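Local coordinates for protein charybdin (Charybdis maritima, PDB 2B7U) that is a plant member of the ribosome-inactivating protein family, whose fold packs a mixed beta sheet against a cluster of helices, at residues V79-Q84 against F113-E118. Residues are numbered along the deposited sequence; the frame is centred on the assembly and turned at random.
Sequences VLRGYQ and FGPSYE
Leu-80 and Pro-115 bring the two backbones to 6.2 Å between their CA atoms, with no hydrogen bond joining the start of strand 80-84 to the loop that runs into helix 117-124. Pro-115 carries the contact from its side: its CA-CB bond points at the strand, and its ring meets three consecutive residues, Val-79, Leu-80 and Arg-81. Val-79 CG1 approaches Pro-115 CG to 3.5 Å, tighter than usual for two carbons; this branch lies anti to the backbone N (chi1 172°), which brings it to the CB-CG side of the ring, the two side chains crossing at a slant. On the backbone of the next residue, Leu-80 O lies 3.5 Å from Pro-115 CB. The contact buries this carbonyl oxygen, which has no hydrogen-bonding partner in the model, against a carbon. Arg-81 starts away from the loop, but bends at chi2 (50°) and chi3 (57°) return its guanidinium to the ring, NH1 standing 4.0 Å from Pro-115 CD. This is an oblique van der Waals contact, and the charged group has its polar partners outside the two segments: NH1 bonds Leu-94 O and Glu-95 O, and NE pairs with His-74 NE2. Beyond the proline, Ser-116 is the N-cap of the helix, with OG bonded to Glu-119 N. Within the sheet, Arg-81 and Gly-82 both face Arg-72 of strand 67-74, a classic beta bulge in strand 80-84. The arrangement is thus proline packing, setting the loop that leads into the N-capped helix 117-124 against the start of the bulged strand in the mixed sheet of the ribosome-inactivating protein fold.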
ATOM      1  N   VAL A  79       1.564  -0.057  -5.089  1.00 16.01           N
ATOM      2  CA  VAL A  79       2.498  -1.153  -5.005  1.00 16.40           C
ATOM      3  C   VAL A  79       3.922  -0.606  -4.791  1.00 16.36           C
ATOM      4  O   VAL A  79       4.378   0.317  -5.466  1.00 15.64           O
ATOM      5  CB  VAL A  79       2.433  -2.026  -6.264  1.00 16.78           C
ATOM      6  CG1 VAL A  79       3.528  -3.055  -6.292  1.00 18.36           C
ATOM      7  CG2 VAL A  79       1.081  -2.735  -6.351  1.00 18.15           C
ATOM      8  N   LEU A  80       4.615  -1.193  -3.834  1.00 17.22           N
ATOM      9  CA  LEU A  80       5.994  -0.805  -3.542  1.00 18.04           C
ATOM     10  C   LEU A  80       6.889  -1.223  -4.718  1.00 17.78           C
ATOM     11  O   LEU A  80       6.819  -2.359  -5.203  1.00 19.34           O
ATOM     12  CB  LEU A  80       6.422  -1.464  -2.218  1.00 19.86           C
ATOM     13  CG  LEU A  80       7.461  -0.742  -1.360  1.00 24.06           C
ATOM     14  CD1 LEU A  80       7.305  -1.113   0.101  1.00 25.40           C
ATOM     15  CD2 LEU A  80       8.856  -1.095  -1.864  1.00 26.52           C
ATOM     16  N   ARG A  81       7.742  -0.321  -5.200  1.00 15.20           N
ATOM     17  CA  ARG A  81       8.619  -0.658  -6.321  1.00 15.38           C
ATOM     18  C   ARG A  81      10.106  -0.712  -5.988  1.00 14.68           C
ATOM     19  O   ARG A  81      10.880  -1.418  -6.657  1.00 14.67           O
ATOM     20  CB  ARG A  81       8.410   0.318  -7.482  1.00 16.07           C
ATOM     21  CG  ARG A  81       9.186   0.010  -8.783  1.00 16.91           C
ATOM     22  CD  ARG A  81       9.028  -1.407  -9.241  1.00 18.52           C
ATOM     23  NE  ARG A  81       7.630  -1.776  -9.440  1.00 17.99           N
ATOM     24  CZ  ARG A  81       7.159  -3.020  -9.354  1.00 19.90           C
ATOM     25  NH1 ARG A  81       7.973  -4.042  -9.103  1.00 19.67           N
ATOM     26  NH2 ARG A  81       5.875  -3.256  -9.543  1.00 22.48           N
ATOM     27  N   GLY A  82      10.539   0.044  -4.983  1.00 13.67           N
ATOM     28  CA  GLY A  82      11.955   0.048  -4.636  1.00 13.16           C
ATOM     29  C   GLY A  82      12.238   0.874  -3.411  1.00 13.07           C
ATOM     30  O   GLY A  82      11.349   1.489  -2.862  1.00 12.95           O
ATOM     31  N   TYR A  83      13.485   0.845  -2.977  1.00 12.84           N
ATOM     32  CA  TYR A  83      13.895   1.641  -1.825  1.00 12.42           C
ATOM     33  C   TYR A  83      15.376   1.989  -1.934  1.00 13.00           C
ATOM     34  O   TYR A  83      16.142   1.349  -2.670  1.00 13.59           O
ATOM     35  CB  TYR A  83      13.576   0.931  -0.515  1.00 13.23           C
ATOM     36  CG  TYR A  83      14.541  -0.176  -0.211  1.00 12.36           C
ATOM     37  CD1 TYR A  83      15.658   0.032   0.590  1.00 14.14           C
ATOM     38  CD2 TYR A  83      14.345  -1.453  -0.740  1.00 13.64           C
ATOM     39  CE1 TYR A  83      16.570  -0.996   0.830  1.00 15.21           C
ATOM     40  CE2 TYR A  83      15.253  -2.490  -0.494  1.00 14.67           C
ATOM     41  CZ  TYR A  83      16.344  -2.251   0.308  1.00 14.53           C
ATOM     42  OH  TYR A  83      17.249  -3.265   0.550  1.00 16.09           O
ATOM     43  N   GLN A  84      15.753   3.021  -1.191  1.00 13.88           N
ATOM     44  CA  GLN A  84      17.117   3.528  -1.223  1.00 14.72           C
ATOM     45  C   GLN A  84      17.865   3.248   0.076  1.00 14.90           C
ATOM     46  O   GLN A  84      17.373   3.568   1.155  1.00 15.61           O
ATOM     47  CB  GLN A  84      17.102   5.031  -1.438  1.00 14.89           C
ATOM     48  CG  GLN A  84      18.476   5.582  -1.760  1.00 15.95           C
ATOM     49  CD  GLN A  84      18.490   7.048  -2.091  1.00 15.70           C
ATOM     50  OE1 GLN A  84      19.247   7.480  -2.979  1.00 20.87           O
ATOM     51  NE2 GLN A  84      17.707   7.823  -1.377  1.00 15.77           N
ATOM     52  N   PHE A 113      13.013 -10.679  -5.680  1.00 18.58           N
ATOM     53  CA  PHE A 113      11.606 -10.849  -5.411  1.00 18.52           C
ATOM     54  C   PHE A 113      10.801  -9.665  -5.894  1.00 17.97           C
ATOM     55  O   PHE A 113      11.338  -8.584  -6.092  1.00 17.03           O
ATOM     56  CB  PHE A 113      11.364 -11.097  -3.903  1.00 18.94           C
ATOM     57  CG  PHE A 113      12.019 -10.076  -2.982  1.00 19.11           C
ATOM     58  CD1 PHE A 113      11.347  -8.926  -2.607  1.00 18.52           C
ATOM     59  CD2 PHE A 113      13.300 -10.283  -2.496  1.00 18.84           C
ATOM     60  CE1 PHE A 113      11.956  -7.991  -1.740  1.00 19.97           C
ATOM     61  CE2 PHE A 113      13.921  -9.355  -1.646  1.00 19.70           C
ATOM     62  CZ  PHE A 113      13.238  -8.214  -1.266  1.00 18.98           C
ATOM     63  N   GLY A 114       9.527  -9.928  -6.134  1.00 18.71           N
ATOM     64  CA  GLY A 114       8.545  -8.916  -6.467  1.00 19.28           C
ATOM     65  C   GLY A 114       7.795  -8.474  -5.233  1.00 20.40           C
ATOM     66  O   GLY A 114       8.061  -8.963  -4.147  1.00 20.02           O
ATOM     67  N   PRO A 115       6.853  -7.522  -5.396  1.00 21.64           N
ATOM     68  CA  PRO A 115       6.069  -6.930  -4.324  1.00 22.86           C
ATOM     69  C   PRO A 115       4.899  -7.767  -3.799  1.00 23.04           C
ATOM     70  O   PRO A 115       4.273  -7.393  -2.793  1.00 24.56           O
ATOM     71  CB  PRO A 115       5.558  -5.634  -4.972  1.00 22.82           C
ATOM     72  CG  PRO A 115       5.406  -5.964  -6.397  1.00 23.28           C
ATOM     73  CD  PRO A 115       6.537  -6.904  -6.701  1.00 22.08           C
ATOM     74  N   SER A 116       4.601  -8.902  -4.422  1.00 23.15           N
ATOM     75  CA  SER A 116       3.462  -9.678  -3.931  1.00 23.57           C
ATOM     76  C   SER A 116       3.846 -10.271  -2.593  1.00 22.86           C
ATOM     77  O   SER A 116       5.020 -10.573  -2.356  1.00 22.85           O
ATOM     78  CB  SER A 116       3.065 -10.770  -4.907  1.00 24.20           C
ATOM     79  OG  SER A 116       3.953 -11.865  -4.869  1.00 25.08           O
ATOM     80  N   TYR A 117       2.868 -10.446  -1.709  1.00 22.71           N
ATOM     81  CA  TYR A 117       3.157 -11.023  -0.391  1.00 21.61           C
ATOM     82  C   TYR A 117       3.597 -12.487  -0.445  1.00 21.55           C
ATOM     83  O   TYR A 117       4.360 -12.907   0.410  1.00 20.71           O
ATOM     84  CB  TYR A 117       1.980 -10.847   0.581  1.00 22.21           C
ATOM     85  CG  TYR A 117       1.726  -9.418   0.932  1.00 21.72           C
ATOM     86  CD1 TYR A 117       0.503  -8.830   0.662  1.00 23.25           C
ATOM     87  CD2 TYR A 117       2.733  -8.635   1.516  1.00 24.11           C
ATOM     88  CE1 TYR A 117       0.273  -7.507   0.966  1.00 23.81           C
ATOM     89  CE2 TYR A 117       2.520  -7.293   1.834  1.00 22.71           C
ATOM     90  CZ  TYR A 117       1.281  -6.738   1.549  1.00 25.06           C
ATOM     91  OH  TYR A 117       1.056  -5.411   1.836  1.00 23.51           O
ATOM     92  N   GLU A 118       3.162 -13.239  -1.451  1.00 21.76           N
ATOM     93  CA  GLU A 118       3.664 -14.594  -1.653  1.00 23.13           C
ATOM     94  C   GLU A 118       5.182 -14.565  -1.845  1.00 21.35           C
ATOM     95  O   GLU A 118       5.907 -15.360  -1.229  1.00 21.09           O
ATOM     96  CB  GLU A 118       2.986 -15.231  -2.878  1.00 23.75           C
ATOM     97  CG  GLU A 118       3.463 -16.613  -3.256  1.00 26.61           C
ATOM     98  CD  GLU A 118       2.600 -17.246  -4.353  1.00 27.64           C
ATOM     99  OE1 GLU A 118       1.761 -16.536  -4.961  1.00 34.97           O
ATOM    100  OE2 GLU A 118       2.754 -18.460  -4.610  1.00 34.87           O
TER